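Local atomic coordinates of histidine acid phosphatase (Bifidobacterium longum subsp. infantis, PDB entry 6RXD), a protein that probably removes phosphate groups from inositol polyphosphates such as phytate, as a histidine acid phosphatase of the multiple inositol polyphosphate phosphatase type. Residues P185-V193 / A207-Q215. Sequence-based numbering, arbitrary orientation.
Sequences PDTLYFHKV and AYDIANNYQ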
loop_
_atom_site.group_PDB
_atom_site.type_symbol
_atom_site.label_atom_id
_atom_site.label_comp_id
_atom_site.label_asym_id
_atom_site.label_seq_id
_atom_site.Cartn_x
_atom_site.Cartn_y
_atom_site.Cartn_z
ATOM N N PRO A 185 -11.456 -11.555 -4.584
ATOM C CA PRO A 185 -10.063 -11.828 -4.224
ATOM C C PRO A 185 -9.234 -12.366 -5.395
ATOM O O PRO A 185 -8.015 -12.462 -5.252
ATOM C CB PRO A 185 -10.200 -12.885 -3.117
ATOM C CG PRO A 185 -11.502 -13.552 -3.392
ATOM C CD PRO A 185 -12.395 -12.462 -3.902
ATOM N N ASP A 186 -9.860 -12.698 -6.525
ATOM C CA ASP A 186 -9.088 -13.123 -7.688
ATOM C C ASP A 186 -8.366 -11.940 -8.307
ATOM O O ASP A 186 -7.293 -12.087 -8.885
ATOM C CB ASP A 186 -9.979 -13.776 -8.746
ATOM C CG ASP A 186 -10.539 -15.109 -8.295
ATOM O OD1 ASP A 186 -10.086 -15.617 -7.250
ATOM O OD2 ASP A 186 -11.423 -15.648 -9.000
ATOM N N THR A 187 -8.951 -10.759 -8.182
ATOM C CA THR A 187 -8.298 -9.576 -8.745
ATOM C C THR A 187 -7.675 -8.689 -7.677
ATOM O O THR A 187 -6.844 -7.847 -7.993
ATOM C CB THR A 187 -9.263 -8.717 -9.577
ATOM O OG1 THR A 187 -10.281 -8.192 -8.726
ATOM C CG2 THR A 187 -9.903 -9.531 -10.707
ATOM N N LEU A 188 -8.080 -8.865 -6.422
ATOM C CA LEU A 188 -7.600 -7.994 -5.359
ATOM C C LEU A 188 -6.873 -8.730 -4.229
ATOM O O LEU A 188 -6.486 -8.120 -3.234
ATOM C CB LEU A 188 -8.757 -7.169 -4.788
ATOM C CG LEU A 188 -9.547 -6.354 -5.828
ATOM C CD1 LEU A 188 -10.785 -5.724 -5.191
ATOM C CD2 LEU A 188 -8.671 -5.268 -6.445
ATOM N N TYR A 189 -6.690 -10.035 -4.389
ATOM C CA TYR A 189 -5.899 -10.811 -3.437
ATOM C C TYR A 189 -5.291 -11.999 -4.175
ATOM O O TYR A 189 -5.342 -13.137 -3.706
ATOM C CB TYR A 189 -6.779 -11.285 -2.279
ATOM C CG TYR A 189 -6.092 -11.330 -0.928
ATOM C CD1 TYR A 189 -5.685 -12.543 -0.370
ATOM C CD2 TYR A 189 -5.875 -10.169 -0.200
ATOM C CE1 TYR A 189 -5.076 -12.586 0.874
ATOM C CE2 TYR A 189 -5.264 -10.201 1.050
ATOM C CZ TYR A 189 -4.876 -11.413 1.579
ATOM O OH TYR A 189 -4.266 -11.448 2.809
ATOM N N PHE A 190 -4.704 -11.716 -5.337
ATOM C CA PHE A 190 -4.206 -12.758 -6.233
ATOM C C PHE A 190 -2.915 -13.398 -5.752
ATOM O O PHE A 190 -2.440 -14.367 -6.348
ATOM C CB PHE A 190 -4.007 -12.197 -7.656
ATOM C CG PHE A 190 -3.372 -10.826 -7.692
ATOM C CD1 PHE A 190 -2.026 -10.645 -7.349
ATOM C CD2 PHE A 190 -4.118 -9.724 -8.074
ATOM C CE1 PHE A 190 -1.446 -9.371 -7.375
ATOM C CE2 PHE A 190 -3.547 -8.452 -8.100
ATOM C CZ PHE A 190 -2.209 -8.280 -7.754
ATOM N N HIS A 191 -2.354 -12.870 -4.669
ATOM C CA HIS A 191 -1.025 -13.277 -4.221
ATOM C C HIS A 191 -1.077 -14.455 -3.246
ATOM O O HIS A 191 -0.044 -15.010 -2.883
ATOM C CB HIS A 191 -0.284 -12.085 -3.601
ATOM C CG HIS A 191 -0.991 -11.491 -2.419
ATOM N ND1 HIS A 191 -2.174 -10.796 -2.530
ATOM C CD2 HIS A 191 -0.688 -11.527 -1.101
ATOM C CE1 HIS A 191 -2.565 -10.410 -1.322
ATOM N NE2 HIS A 191 -1.683 -10.845 -0.440
ATOM N N LYS A 192 -2.281 -14.839 -2.832
ATOM C CA LYS A 192 -2.431 -15.937 -1.862
ATOM C C LYS A 192 -3.570 -16.851 -2.216
ATOM O O LYS A 192 -4.568 -16.419 -2.788
ATOM C CB LYS A 192 -2.670 -15.390 -0.454
ATOM C CG LYS A 192 -1.411 -14.938 0.243
ATOM C CD LYS A 192 -1.709 -14.428 1.637
ATOM C CE LYS A 192 -0.430 -14.000 2.337
ATOM N NZ LYS A 192 -0.716 -13.122 3.506
ATOM N N VAL A 193 -3.432 -18.121 -1.848
ATOM C CA VAL A 193 -4.504 -19.080 -2.060
ATOM C C VAL A 193 -5.643 -18.815 -1.084
ATOM O O VAL A 193 -6.822 -18.894 -1.444
ATOM C CB VAL A 193 -3.989 -20.527 -1.928
ATOM C CG1 VAL A 193 -5.152 -21.520 -1.808
ATOM C CG2 VAL A 193 -3.105 -20.881 -3.119
ATOM N N ALA A 207 -6.813 -18.840 -10.925
ATOM C CA ALA A 207 -6.522 -18.044 -9.734
ATOM C C ALA A 207 -5.684 -18.835 -8.728
ATOM O O ALA A 207 -4.735 -18.306 -8.147
ATOM C CB ALA A 207 -7.802 -17.534 -9.092
ATOM N N TYR A 208 -6.022 -20.108 -8.537
ATOM C CA TYR A 208 -5.280 -20.939 -7.597
ATOM C C TYR A 208 -3.821 -21.090 -8.015
ATOM O O TYR A 208 -2.917 -20.935 -7.192
ATOM C CB TYR A 208 -5.933 -22.317 -7.475
ATOM C CG TYR A 208 -5.188 -23.253 -6.543
ATOM C CD1 TYR A 208 -5.485 -23.292 -5.190
ATOM C CD2 TYR A 208 -4.191 -24.092 -7.018
ATOM C CE1 TYR A 208 -4.809 -24.142 -4.331
ATOM C CE2 TYR A 208 -3.504 -24.945 -6.162
ATOM C CZ TYR A 208 -3.823 -24.968 -4.826
ATOM O OH TYR A 208 -3.144 -25.818 -3.977
ATOM N N ASP A 209 -3.592 -21.405 -9.290
ATOM C CA ASP A 209 -2.237 -21.649 -9.771
ATOM C C ASP A 209 -1.385 -20.390 -9.693
ATOM O O ASP A 209 -0.211 -20.447 -9.338
ATOM C CB ASP A 209 -2.255 -22.194 -11.202
ATOM C CG ASP A 209 -2.571 -23.686 -11.251
ATOM O OD1 ASP A 209 -2.299 -24.394 -10.256
ATOM O OD2 ASP A 209 -3.098 -24.147 -12.285
ATOM N N ILE A 210 -1.981 -19.252 -10.028
ATOM C CA ILE A 210 -1.262 -17.981 -9.960
ATOM C C ILE A 210 -0.734 -17.738 -8.553
ATOM O O ILE A 210 0.442 -17.441 -8.365
ATOM C CB ILE A 210 -2.162 -16.813 -10.391
ATOM C CG1 ILE A 210 -2.389 -16.866 -11.906
ATOM C CG2 ILE A 210 -1.542 -15.463 -9.996
ATOM C CD1 ILE A 210 -3.414 -15.887 -12.406
ATOM N N ALA A 211 -1.601 -17.899 -7.559
ATOM C CA ALA A 211 -1.225 -17.659 -6.175
ATOM C C ALA A 211 -0.272 -18.724 -5.652
ATOM O O ALA A 211 0.721 -18.410 -5.000
ATOM C CB ALA A 211 -2.458 -17.590 -5.303
ATOM N N ASN A 212 -0.587 -19.992 -5.918
ATOM C CA ASN A 212 0.222 -21.090 -5.411
ATOM C C ASN A 212 1.634 -21.119 -6.002
ATOM O O ASN A 212 2.618 -21.296 -5.270
ATOM C CB ASN A 212 -0.479 -22.424 -5.678
ATOM C CG ASN A 212 0.111 -23.561 -4.872
ATOM O OD1 ASN A 212 0.264 -23.460 -3.661
ATOM N ND2 ASN A 212 0.458 -24.646 -5.550
ATOM N N ASN A 213 1.733 -20.959 -7.318
ATOM C CA ASN A 213 3.042 -20.935 -7.967
ATOM C C ASN A 213 3.873 -19.764 -7.455
ATOM O O ASN A 213 5.073 -19.899 -7.244
ATOM C CB ASN A 213 2.919 -20.881 -9.489
ATOM C CG ASN A 213 2.279 -22.133 -10.067
ATOM O OD1 ASN A 213 2.097 -23.123 -9.360
ATOM N ND2 ASN A 213 1.928 -22.088 -11.346
ATOM N N TYR A 214 3.227 -18.626 -7.215
ATOM C CA TYR A 214 3.946 -17.471 -6.683
ATOM C C TYR A 214 4.462 -17.709 -5.259
ATOM O O TYR A 214 5.624 -17.421 -4.962
ATOM C CB TYR A 214 3.075 -16.205 -6.744
ATOM C CG TYR A 214 3.602 -15.078 -5.873
ATOM C CD1 TYR A 214 4.614 -14.235 -6.323
ATOM C CD2 TYR A 214 3.086 -14.863 -4.598
ATOM C CE1 TYR A 214 5.103 -13.198 -5.517
ATOM C CE2 TYR A 214 3.571 -13.855 -3.786
ATOM C CZ TYR A 214 4.581 -13.025 -4.252
ATOM O OH TYR A 214 5.059 -12.028 -3.436
ATOM N N GLN A 215 3.614 -18.225 -4.375
ATOM C CA GLN A 215 4.058 -18.486 -3.004
ATOM C C GLN A 215 5.194 -19.510 -2.967
ATOM O O GLN A 215 6.152 -19.352 -2.204
ATOM C CB GLN A 215 2.887 -18.925 -2.117
ATOM C CG GLN A 215 1.875 -17.807 -1.851
ATOM C CD GLN A 215 2.444 -16.686 -1.001
ATOM O OE1 GLN A 215 3.393 -16.891 -0.242
ATOM N NE2 GLN A 215 1.865 -15.494 -1.121
HETATM O O HOH W 1 -4.586 -15.631 -7.809
#
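Q215 reaches from helix 206-220 to the backbone of H191, its NE2 donating to H191 O over 2.6 Å in a nearly straight bond (N-H...O 172°). The oxygen lies practically in the plane of the Q215 amide, whereas the donor is tilted 27° from the plane of the H191 carbonyl. A bend at chi2 swings the amide round so that NE2 faces H191 O, with CG and CD also near this oxygen, and NE2 passes obliquely by K192 CG at 3.6 Å. From the neighbouring helical position, Y214 CD2 comes close to the same carbonyl oxygen, which lies oblique to the ring, while the Y214 hydroxyl is hydrogen-bonded to E356 O. One turn earlier, the methyl of A211 points into the type I turn Y189-K192, 3.4 Å from both F190 O and K192 C; its small size lets turn and helix come close. V193 follows: CG1, anti to the backbone N (chi1 166°), rests against Y208 CE1 at 3.7 Å, and CG2 touches the same ring and also the CB atoms of A211 and N212. Near the start of the helix a water donates to both F190 O and A207 O, and the D186 carboxylate is in van der Waals contact with A207 CB. F190 itself turns its ring to helices 372-386 and 400-410, so the turn links helix 206-220 with the body of the histidine phosphatase fold. With an alanine at Q215, H191 O would probably lose its amide donor and K192 CG its contact with NE2. Within the turn, H191 O is thus met by the Q215 amide and F190 O by the water, while K201 holds Y189 O and K192 O; A211 packs beside these groups, and V193 and Y208 add a separate apolar contact.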